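PDB 3OP7: aminotransferase class I and II from Streptococcus suis 89/1591, which probably catalyses pyridoxal-5'-phosphate-dependent transfer of amino groups, with a substrate that is not established. Local coordinates for residues Tyr112-Gln117 and Cys159-Asn164; Gly168-Arg173 and Arg302-Ser307; Ser192-Arg197 and Gly214-Ser219. All coordinates share one frame; numbering follows the deposited sequence.

Contact 1 (Tyr112-Gln117 and Cys159-Asn164)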
loop_
_atom_site.group_PDB
_atom_site.type_symbol
_atom_site.label_atom_id
_atom_site.label_comp_id
_atom_site.label_asym_id
_atom_site.label_seq_id
_atom_site.Cartn_x
_atom_site.Cartn_y
_atom_site.Cartn_z
ATOM N N TYR A 112 11.096 16.616 -13.845
ATOM C CA TYR A 112 10.898 15.696 -14.961
ATOM C C TYR A 112 12.161 15.553 -15.787
ATOM O O TYR A 112 12.826 16.566 -16.112
ATOM C CB TYR A 112 9.744 16.153 -15.872
ATOM C CG TYR A 112 9.364 15.098 -16.866
ATOM C CD1 TYR A 112 8.510 14.061 -16.489
ATOM C CD2 TYR A 112 9.881 15.085 -18.160
ATOM C CE1 TYR A 112 8.160 13.052 -17.349
ATOM C CE2 TYR A 112 9.508 14.069 -19.059
ATOM C CZ TYR A 112 8.663 13.052 -18.630
ATOM O OH TYR A 112 8.265 12.013 -19.463
ATOM N N PRO A 113 12.538 14.300 -16.108
ATOM C CA PRO A 113 12.064 13.040 -15.589
ATOM C C PRO A 113 12.357 12.918 -14.128
ATOM O O PRO A 113 13.243 13.565 -13.599
ATOM C CB PRO A 113 12.947 11.980 -16.299
ATOM C CG PRO A 113 13.746 12.617 -17.154
ATOM C CD PRO A 113 13.529 14.091 -17.167
ATOM N N THR A 114 11.558 12.114 -13.457
ATOM C CA THR A 114 11.756 11.844 -12.068
ATOM C C THR A 114 11.014 10.544 -11.769
ATOM O O THR A 114 10.523 9.888 -12.676
ATOM C CB THR A 114 11.169 12.976 -11.165
ATOM O OG1 THR A 114 11.571 12.728 -9.830
ATOM C CG2 THR A 114 9.610 13.059 -11.225
ATOM N N TYR A 115 10.892 10.177 -10.510
ATOM C CA TYR A 115 10.102 8.975 -10.148
ATOM C C TYR A 115 8.641 9.081 -10.602
ATOM O O TYR A 115 7.965 10.083 -10.337
ATOM C CB TYR A 115 10.197 8.749 -8.641
ATOM C CG TYR A 115 9.898 7.315 -8.256
ATOM C CD1 TYR A 115 10.738 6.304 -8.649
ATOM C CD2 TYR A 115 8.799 6.984 -7.493
ATOM C CE1 TYR A 115 10.499 4.994 -8.316
ATOM C CE2 TYR A 115 8.578 5.704 -7.124
ATOM C CZ TYR A 115 9.410 4.685 -7.557
ATOM O OH TYR A 115 9.187 3.339 -7.222
ATOM N N GLN A 116 8.149 8.087 -11.339
ATOM C CA GLN A 116 6.901 8.266 -12.109
ATOM C C GLN A 116 5.662 8.592 -11.275
ATOM O O GLN A 116 4.748 9.236 -11.752
ATOM C CB GLN A 116 6.649 7.041 -13.025
ATOM C CG GLN A 116 5.450 7.176 -13.952
ATOM C CD GLN A 116 5.315 6.030 -14.940
ATOM O OE1 GLN A 116 6.221 5.195 -15.063
ATOM N NE2 GLN A 116 4.199 5.997 -15.669
ATOM N N GLN A 117 5.640 8.164 -10.016
ATOM C CA GLN A 117 4.519 8.502 -9.136
ATOM C C GLN A 117 4.242 10.014 -9.121
ATOM O O GLN A 117 3.085 10.441 -9.036
ATOM C CB GLN A 117 4.829 8.095 -7.708
ATOM C CG GLN A 117 4.673 6.589 -7.390
ATOM C CD GLN A 117 4.805 6.349 -5.914
ATOM O OE1 GLN A 117 5.850 6.613 -5.338
ATOM N NE2 GLN A 117 3.727 5.826 -5.285
ATOM N N CYS A 159 6.447 19.015 -7.070
ATOM C CA CYS A 159 7.029 17.722 -6.718
ATOM C C CYS A 159 8.462 17.630 -7.163
ATOM O O CYS A 159 8.789 17.889 -8.342
ATOM C CB CYS A 159 6.206 16.578 -7.328
ATOM S SG CYS A 159 4.488 16.539 -6.911
ATOM N N ILE A 160 9.343 17.272 -6.221
ATOM C CA ILE A 160 10.730 17.000 -6.502
ATOM C C ILE A 160 11.161 15.663 -5.897
ATOM O O ILE A 160 10.481 15.107 -5.040
ATOM C CB ILE A 160 11.636 18.115 -5.948
ATOM C CG1 ILE A 160 11.614 18.173 -4.408
ATOM C CG2 ILE A 160 11.285 19.496 -6.580
ATOM C CD1 ILE A 160 12.697 19.203 -3.847
ATOM N N ASN A 161 12.316 15.166 -6.331
ATOM C CA ASN A 161 12.877 13.912 -5.881
ATOM C C ASN A 161 14.353 14.296 -5.655
ATOM O O ASN A 161 15.071 14.685 -6.576
ATOM C CB ASN A 161 12.644 12.883 -6.989
ATOM C CG ASN A 161 13.108 11.464 -6.677
ATOM O OD1 ASN A 161 13.291 10.676 -7.635
ATOM N ND2 ASN A 161 13.240 11.098 -5.398
ATOM N N ASN A 162 14.790 14.228 -4.406
ATOM C CA ASN A 162 16.072 14.784 -4.002
ATOM C C ASN A 162 16.789 13.789 -3.065
ATOM O O ASN A 162 16.402 13.660 -1.899
ATOM C CB ASN A 162 15.878 16.121 -3.283
ATOM C CG ASN A 162 17.104 17.040 -3.406
ATOM O OD1 ASN A 162 17.833 17.025 -4.444
ATOM N ND2 ASN A 162 17.380 17.807 -2.347
ATOM N N ALA A 163 17.842 13.097 -3.529
ATOM C CA ALA A 163 18.344 13.122 -4.923
ATOM C C ALA A 163 17.417 12.521 -5.939
ATOM O O ALA A 163 16.533 11.754 -5.572
ATOM C CB ALA A 163 19.701 12.397 -4.978
ATOM N N ASN A 164 17.637 12.793 -7.232
ATOM C CA ASN A 164 16.646 12.402 -8.248
ATOM C C ASN A 164 16.886 10.996 -8.803
ATOM O O ASN A 164 18.004 10.590 -8.953
ATOM C CB ASN A 164 16.680 13.393 -9.425
ATOM C CG ASN A 164 15.422 13.282 -10.318
ATOM O OD1 ASN A 164 14.362 12.778 -9.900
ATOM N ND2 ASN A 164 15.536 13.746 -11.545
#
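The shortest polar bond here runs from the Thr-114 hydroxyl to the side-chain amide of Asn-164. Thr-114 OG1 donates to Asn-164 OD1 over 2.8 Å, and the donor is tilted 17° from the carbonyl plane. The other end of the same amide is also used. Asn-164 ND2 donates to the backbone oxygen Pro-113 O over 3.1 Å, and the N-H points almost straight at it (175°). Pro-113 O lies practically in the amide plane of Asn-164. Two successive residues of one loop thus take both ends of one amide, which fixes its rotation. Thr-114 reaches its partner because OG1 is anti to the backbone N (chi1 -172°). Its side chain crosses that of Asn-164 at about a right angle.

The segments take in the C-terminal ends of the neighbouring parallel strands 107-112 and 157-161 and the loops that leave them. The strands belong to the central sheet of a fold type I aminotransferase, which places its active site at these strand ends. Asn-164 comes just before the NPTG sequence characteristic of many family members. A cis peptide precedes Pro-113, and another precedes Ala-163.

Asn-161 packs beside the threonine. Its CB comes within 3.0 Å of Thr-114 OG1, a close approach without a bond. Asn-161 OD1 packs 3.8 Å from Tyr-115 CB, while the tyrosine ring leads away. The polar end of Asn-161 is held by other groups: ND2 bonds to Asp-193 O, and OD1 bonds to Asn-165 N. Leu-118 of helix 117-124 packs on Asn-161, and Ile-134 of strand 128-135 packs on Asn-164. Gln-117 OE1, hydrogen-bonded to Asn-94 ND2, lies at the edge of the Tyr-115 ring, in its plane. Ile-253 of the second subunit packs on the tyrosine.

Contact 2 (Gly168-Arg173 and Arg302-Ser307). With EDO (1,2-ethanediol), chain F; EDO (1,2-ethanediol), chain K.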
loop_
_atom_site.group_PDB
_atom_site.type_symbol
_atom_site.label_atom_id
_atom_site.label_comp_id
_atom_site.label_asym_id
_atom_site.label_seq_id
_atom_site.Cartn_x
_atom_site.Cartn_y
_atom_site.Cartn_z
ATOM N N GLY A 168 20.622 10.779 -9.901
ATOM C CA GLY A 168 21.429 10.813 -8.701
ATOM C C GLY A 168 21.859 12.210 -8.319
ATOM O O GLY A 168 22.670 12.357 -7.389
ATOM N N ALA A 169 21.403 13.241 -9.058
ATOM C CA ALA A 169 21.812 14.635 -8.805
ATOM C C ALA A 169 20.987 15.225 -7.654
ATOM O O ALA A 169 19.839 14.847 -7.466
ATOM C CB ALA A 169 21.598 15.505 -10.073
ATOM N N VAL A 170 21.565 16.159 -6.906
ATOM C CA VAL A 170 20.917 16.667 -5.711
ATOM C C VAL A 170 20.852 18.214 -5.738
ATOM O O VAL A 170 21.728 18.874 -6.261
ATOM C CB VAL A 170 21.660 16.072 -4.461
ATOM C CG1 VAL A 170 22.943 16.881 -4.174
ATOM C CG2 VAL A 170 20.795 15.937 -3.272
HETATM N N MSE A 171 19.748 18.748 -5.237
HETATM C CA MSE A 171 19.637 20.177 -4.942
HETATM C C MSE A 171 20.144 20.452 -3.556
HETATM O O MSE A 171 19.591 19.960 -2.578
HETATM C CB MSE A 171 18.184 20.634 -4.996
HETATM C CG MSE A 171 17.508 20.435 -6.332
HETATM SE SE MSE A 171 15.549 20.517 -6.199
HETATM C CE MSE A 171 15.173 20.479 -8.100
ATOM N N ASP A 172 21.124 21.309 -3.448
ATOM C CA ASP A 172 21.647 21.640 -2.132
ATOM C C ASP A 172 20.797 22.723 -1.441
ATOM O O ASP A 172 19.780 23.199 -1.978
ATOM C CB ASP A 172 23.135 21.996 -2.206
ATOM C CG ASP A 172 23.425 23.274 -2.963
ATOM O OD1 ASP A 172 22.521 24.051 -3.314
ATOM O OD2 ASP A 172 24.609 23.513 -3.196
ATOM N N ARG A 173 21.216 23.113 -0.254
ATOM C CA ARG A 173 20.500 24.114 0.525
ATOM C C ARG A 173 20.295 25.421 -0.229
ATOM O O ARG A 173 19.220 25.952 -0.208
ATOM C CB ARG A 173 21.250 24.434 1.829
ATOM C CG ARG A 173 20.617 25.569 2.661
ATOM C CD ARG A 173 21.384 25.799 3.966
ATOM N NE ARG A 173 21.198 24.687 4.903
ATOM C CZ ARG A 173 20.175 24.552 5.749
ATOM N NH1 ARG A 173 19.175 25.415 5.791
ATOM N NH2 ARG A 173 20.162 23.532 6.566
ATOM N N ARG A 302 28.426 12.459 -12.708
ATOM C CA ARG A 302 28.570 11.636 -11.499
ATOM C C ARG A 302 27.504 11.976 -10.464
ATOM O O ARG A 302 27.382 13.136 -10.085
ATOM C CB ARG A 302 29.976 11.850 -10.905
ATOM C CG ARG A 302 30.350 10.969 -9.721
ATOM C CD ARG A 302 31.665 11.439 -9.158
ATOM N NE ARG A 302 32.248 10.577 -8.134
ATOM C CZ ARG A 302 32.183 10.762 -6.812
ATOM N NH1 ARG A 302 31.490 11.752 -6.279
ATOM N NH2 ARG A 302 32.819 9.917 -5.999
ATOM N N PRO A 303 26.757 10.962 -9.997
ATOM C CA PRO A 303 25.691 11.166 -8.999
ATOM C C PRO A 303 26.268 11.669 -7.680
ATOM O O PRO A 303 27.455 11.520 -7.426
ATOM C CB PRO A 303 25.094 9.787 -8.847
ATOM C CG PRO A 303 26.215 8.854 -9.175
ATOM C CD PRO A 303 26.929 9.527 -10.295
ATOM N N ALA A 304 25.430 12.246 -6.840
ATOM C CA ALA A 304 25.902 12.805 -5.585
ATOM C C ALA A 304 26.044 11.671 -4.522
ATOM O O ALA A 304 25.499 11.782 -3.442
ATOM C CB ALA A 304 24.895 13.894 -5.095
ATOM N N VAL A 305 26.846 10.641 -4.835
ATOM C CA VAL A 305 27.106 9.498 -3.937
ATOM C C VAL A 305 25.764 8.969 -3.409
ATOM O O VAL A 305 25.516 8.886 -2.204
ATOM C CB VAL A 305 28.133 9.840 -2.807
ATOM C CG1 VAL A 305 28.733 8.557 -2.220
ATOM C CG2 VAL A 305 29.295 10.767 -3.313
ATOM N N VAL A 306 24.922 8.604 -4.375
ATOM C CA VAL A 306 23.719 7.818 -4.156
ATOM C C VAL A 306 23.710 6.684 -5.171
ATOM O O VAL A 306 24.362 6.757 -6.207
ATOM C CB VAL A 306 22.408 8.687 -4.242
ATOM C CG1 VAL A 306 22.407 9.792 -3.149
ATOM C CG2 VAL A 306 22.235 9.321 -5.612
ATOM N N SER A 307 22.911 5.669 -4.909
ATOM C CA SER A 307 22.945 4.394 -5.655
ATOM C C SER A 307 22.201 4.379 -7.009
ATOM O O SER A 307 21.703 3.309 -7.425
ATOM C CB SER A 307 22.357 3.272 -4.733
ATOM O OG SER A 307 20.998 3.499 -4.319
HETATM C C1 EDO F . 24.721 17.929 -7.684
HETATM O O1 EDO F . 24.330 16.543 -7.803
HETATM C C2 EDO F . 24.141 18.781 -8.819
HETATM O O2 EDO F . 24.535 18.276 -10.112
HETATM C C1 EDO K . 19.208 20.916 9.315
HETATM O O1 EDO K . 18.615 22.224 9.239
HETATM C C2 EDO K . 19.842 20.548 7.974
HETATM O O2 EDO K . 19.793 19.142 7.665
#
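The flat group at the centre of this contact is the Gly-168 carbonyl, which the N-H of Ala-304 meets from above its plane. Ala-304 N lies 38° out of that plane and donates to Gly-168 O over 2.8 Å. The N-H...O angle is nearly straight (177°). The guanidinium of Arg-173 is remote from 302-307; an ethanediol (chain K) lies at its edge, held by a weak bond.

Val-306 CG2 is 3.5 Å from Gly-168 CA, and Pro-303 CB is 3.8 Å from the same atom. Val-306 CG1 is anti to the carbonyl carbon (chi1 -61°), which turns CG2 onto the glycine. With no side chain at Gly-168, both can come this near its backbone. Val-170 CG1 touches Ala-304 CB at 3.7 Å. A second ethanediol (chain F) takes the Val-170 N-H through its O1 at 2.9 Å. Both ethanediols probably come from the crystallisation liquor.

Ala-304 is the centre of an inverse gamma turn, in which Val-305 N reaches back weakly to Pro-303 O. Through its Ala-304 N-H the turn docks what is probably the small domain on the end of the NPTG sequence, as in fold type I aminotransferases.

Contact 3 (Ser192-Arg197 and Gly214-Ser219). With EDO (1,2-ethanediol), chain I.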
loop_
_atom_site.group_PDB
_atom_site.type_symbol
_atom_site.label_atom_id
_atom_site.label_comp_id
_atom_site.label_asym_id
_atom_site.label_seq_id
_atom_site.Cartn_x
_atom_site.Cartn_y
_atom_site.Cartn_z
ATOM N N SER A 192 8.736 16.432 -1.487
ATOM C CA SER A 192 10.086 15.997 -1.827
ATOM C C SER A 192 10.319 14.529 -1.427
ATOM O O SER A 192 10.291 14.181 -0.247
ATOM C CB SER A 192 11.093 16.911 -1.127
ATOM O OG SER A 192 12.425 16.572 -1.491
ATOM N N ASP A 193 10.438 13.661 -2.422
ATOM C CA ASP A 193 10.762 12.276 -2.215
ATOM C C ASP A 193 12.287 12.182 -2.019
ATOM O O ASP A 193 13.093 12.455 -2.940
ATOM C CB ASP A 193 10.252 11.460 -3.406
ATOM C CG ASP A 193 10.705 9.996 -3.399
ATOM O OD1 ASP A 193 11.735 9.648 -2.794
ATOM O OD2 ASP A 193 10.091 9.222 -4.136
ATOM N N GLU A 194 12.650 11.892 -0.782
ATOM C CA GLU A 194 13.991 11.932 -0.303
ATOM C C GLU A 194 14.573 10.573 0.017
ATOM O O GLU A 194 15.471 10.462 0.851
ATOM C CB GLU A 194 14.096 12.916 0.883
ATOM C CG GLU A 194 13.739 14.320 0.422
ATOM C CD GLU A 194 13.578 15.394 1.484
ATOM O OE1 GLU A 194 13.438 15.082 2.681
ATOM O OE2 GLU A 194 13.633 16.600 1.080
ATOM N N VAL A 195 14.114 9.525 -0.656
ATOM C CA VAL A 195 14.689 8.195 -0.401
ATOM C C VAL A 195 16.209 8.126 -0.603
ATOM O O VAL A 195 16.862 7.317 0.074
ATOM C CB VAL A 195 13.990 7.042 -1.212
ATOM C CG1 VAL A 195 12.501 6.886 -0.761
ATOM C CG2 VAL A 195 14.095 7.223 -2.730
ATOM N N TYR A 196 16.737 8.909 -1.525
ATOM C CA TYR A 196 18.176 8.952 -1.787
ATOM C C TYR A 196 18.869 10.042 -1.006
ATOM O O TYR A 196 18.997 11.192 -1.467
ATOM C CB TYR A 196 18.493 9.134 -3.273
ATOM C CG TYR A 196 18.021 7.932 -4.083
ATOM C CD1 TYR A 196 18.669 6.709 -3.950
ATOM C CD2 TYR A 196 16.978 8.016 -4.967
ATOM C CE1 TYR A 196 18.291 5.627 -4.665
ATOM C CE2 TYR A 196 16.586 6.912 -5.681
ATOM C CZ TYR A 196 17.261 5.735 -5.528
ATOM O OH TYR A 196 16.931 4.618 -6.242
ATOM N N ARG A 197 19.276 9.689 0.208
ATOM C CA ARG A 197 20.185 10.534 1.033
ATOM C C ARG A 197 21.563 10.588 0.406
ATOM O O ARG A 197 22.250 9.556 0.246
ATOM C CB ARG A 197 20.321 9.971 2.462
ATOM C CG ARG A 197 20.966 10.893 3.516
ATOM C CD ARG A 197 21.719 10.116 4.629
ATOM N NE ARG A 197 22.704 10.940 5.352
ATOM C CZ ARG A 197 24.023 10.806 5.268
ATOM N NH1 ARG A 197 24.571 9.889 4.489
ATOM N NH2 ARG A 197 24.807 11.611 5.971
ATOM N N GLY A 214 6.801 22.123 3.296
ATOM C CA GLY A 214 7.560 21.043 2.700
ATOM C C GLY A 214 7.025 19.733 3.269
ATOM O O GLY A 214 6.813 19.649 4.483
ATOM N N ILE A 215 6.851 18.745 2.397
ATOM C CA ILE A 215 6.278 17.419 2.749
ATOM C C ILE A 215 7.387 16.442 2.341
ATOM O O ILE A 215 7.713 16.335 1.143
ATOM C CB ILE A 215 4.975 17.106 2.000
ATOM C CG1 ILE A 215 3.893 18.144 2.312
ATOM C CG2 ILE A 215 4.487 15.650 2.328
ATOM C CD1 ILE A 215 2.661 18.020 1.425
ATOM N N ALA A 216 8.046 15.842 3.338
ATOM C CA ALA A 216 9.151 14.916 3.134
ATOM C C ALA A 216 8.673 13.486 3.095
ATOM O O ALA A 216 7.911 13.076 3.974
ATOM C CB ALA A 216 10.186 15.077 4.250
ATOM N N VAL A 217 9.082 12.765 2.051
ATOM C CA VAL A 217 8.780 11.361 1.907
ATOM C C VAL A 217 10.114 10.647 1.981
ATOM O O VAL A 217 11.129 11.050 1.376
ATOM C CB VAL A 217 8.006 11.050 0.601
ATOM C CG1 VAL A 217 8.164 9.570 0.177
ATOM C CG2 VAL A 217 6.514 11.416 0.763
ATOM N N ASN A 218 10.158 9.570 2.763
ATOM C CA ASN A 218 11.395 8.821 2.869
ATOM C C ASN A 218 11.081 7.357 3.211
ATOM O O ASN A 218 9.924 6.974 3.369
ATOM C CB ASN A 218 12.332 9.462 3.893
ATOM C CG ASN A 218 13.852 9.280 3.558
ATOM O OD1 ASN A 218 14.270 8.221 3.076
ATOM N ND2 ASN A 218 14.682 10.338 3.794
ATOM N N SER A 219 12.127 6.545 3.271
ATOM C CA SER A 219 11.936 5.137 3.657
ATOM C C SER A 219 13.231 4.442 4.007
ATOM O O SER A 219 14.311 5.002 3.873
ATOM C CB SER A 219 11.226 4.372 2.588
ATOM O OG SER A 219 12.056 3.912 1.589
HETATM C C1 EDO I . 26.989 9.231 6.790
HETATM O O1 EDO I . 26.746 10.609 7.060
HETATM C C2 EDO I . 28.164 8.758 7.639
HETATM O O2 EDO I . 28.525 7.418 7.284
HETATM O O HOH W 1 13.707 13.123 4.547
HETATM O O HOH W 2 15.745 5.197 1.530
HETATM O O HOH W 3 17.037 8.283 3.204
#
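Two parallel strands of a beta-alpha-beta unit, 189-193 and 214-219, meet here beside the cofactor of a fold type I aminotransferase. Helix 207-210 lies in the connection between them. Ser-192 pairs with Ala-216, and Asp-193 pairs with Val-217. Ser-192 N donates to Ile-215 O over 2.8 Å. Its carbonyl oxygen, Ser-192 O, takes the N-H of Val-217 at 3.0 Å. Past the end of the strand, Glu-194 N still reaches Val-217 O at 2.8 Å.

Ser-192 and Ala-216 share one face of the sheet. Glu-194 folds over it, and its OE1 packs 3.6 Å from Ala-216 CB. Glu-194 OE2 receives the hydroxyl of Ser-192 OG (2.8 Å) on its anti side, 32° out of the carboxylate plane, and also meets Ile-207 N. Ser-192 OG reaches it by standing anti to the backbone N (chi1 -177°). Glu-194 OE1 bonds to Ser-206 OG and to water 1, which passes the link on to Asn-218 ND2. Ser-219 N lies 2.7 Å from Asn-218 OD1, in the carbonyl plane on a lone pair. Water 3 joins this OD1 to Val-195 O, and water 2 joins Val-195 O to Ser-219 O.

Asp-193 and Val-217 lie on the opposite face, where Ala-93 and Asn-94 of helix 89-101 pack on the valine. Asp-193 OD1 accepts from Val-195 N at 3.2 Å and closes an Asx turn. That bond steadies the carboxylate, while OD2 bonds to Asn-94 ND2 and to N1 of the cofactor-modified Lys-222. Ser-219 OG bonds to Ser-221 N and to the cofactor phosphate. The strand ends therefore hold the cofactor at ring and phosphate, and the Asp-193 to N1 bond is consistent with the electron-sink role of the ring in relatives.

How the contacts relate
All three contacts are buried, but the centre of contact 2 lies about 12 Å from the chain centre, against about 8 Å for the other two. Contacts 1 and 3 belong to the same sheet, since strands 157-161 and 189-193 are neighbours. Contact 3 alone is true strand pairing and adds ordered waters and cofactor bonds. Contact 1 relies on one side-chain amide that bridges a hydroxyl and a backbone oxygen. Contact 2 rests on one backbone bond and small apolar groups, probably where the two domains meet. The contacts also touch one another. Asp-193 O receives Asn-162 N, Asn-162 OD1 takes Met-171 N, and Val-306 packs against Tyr-196 and Arg-197.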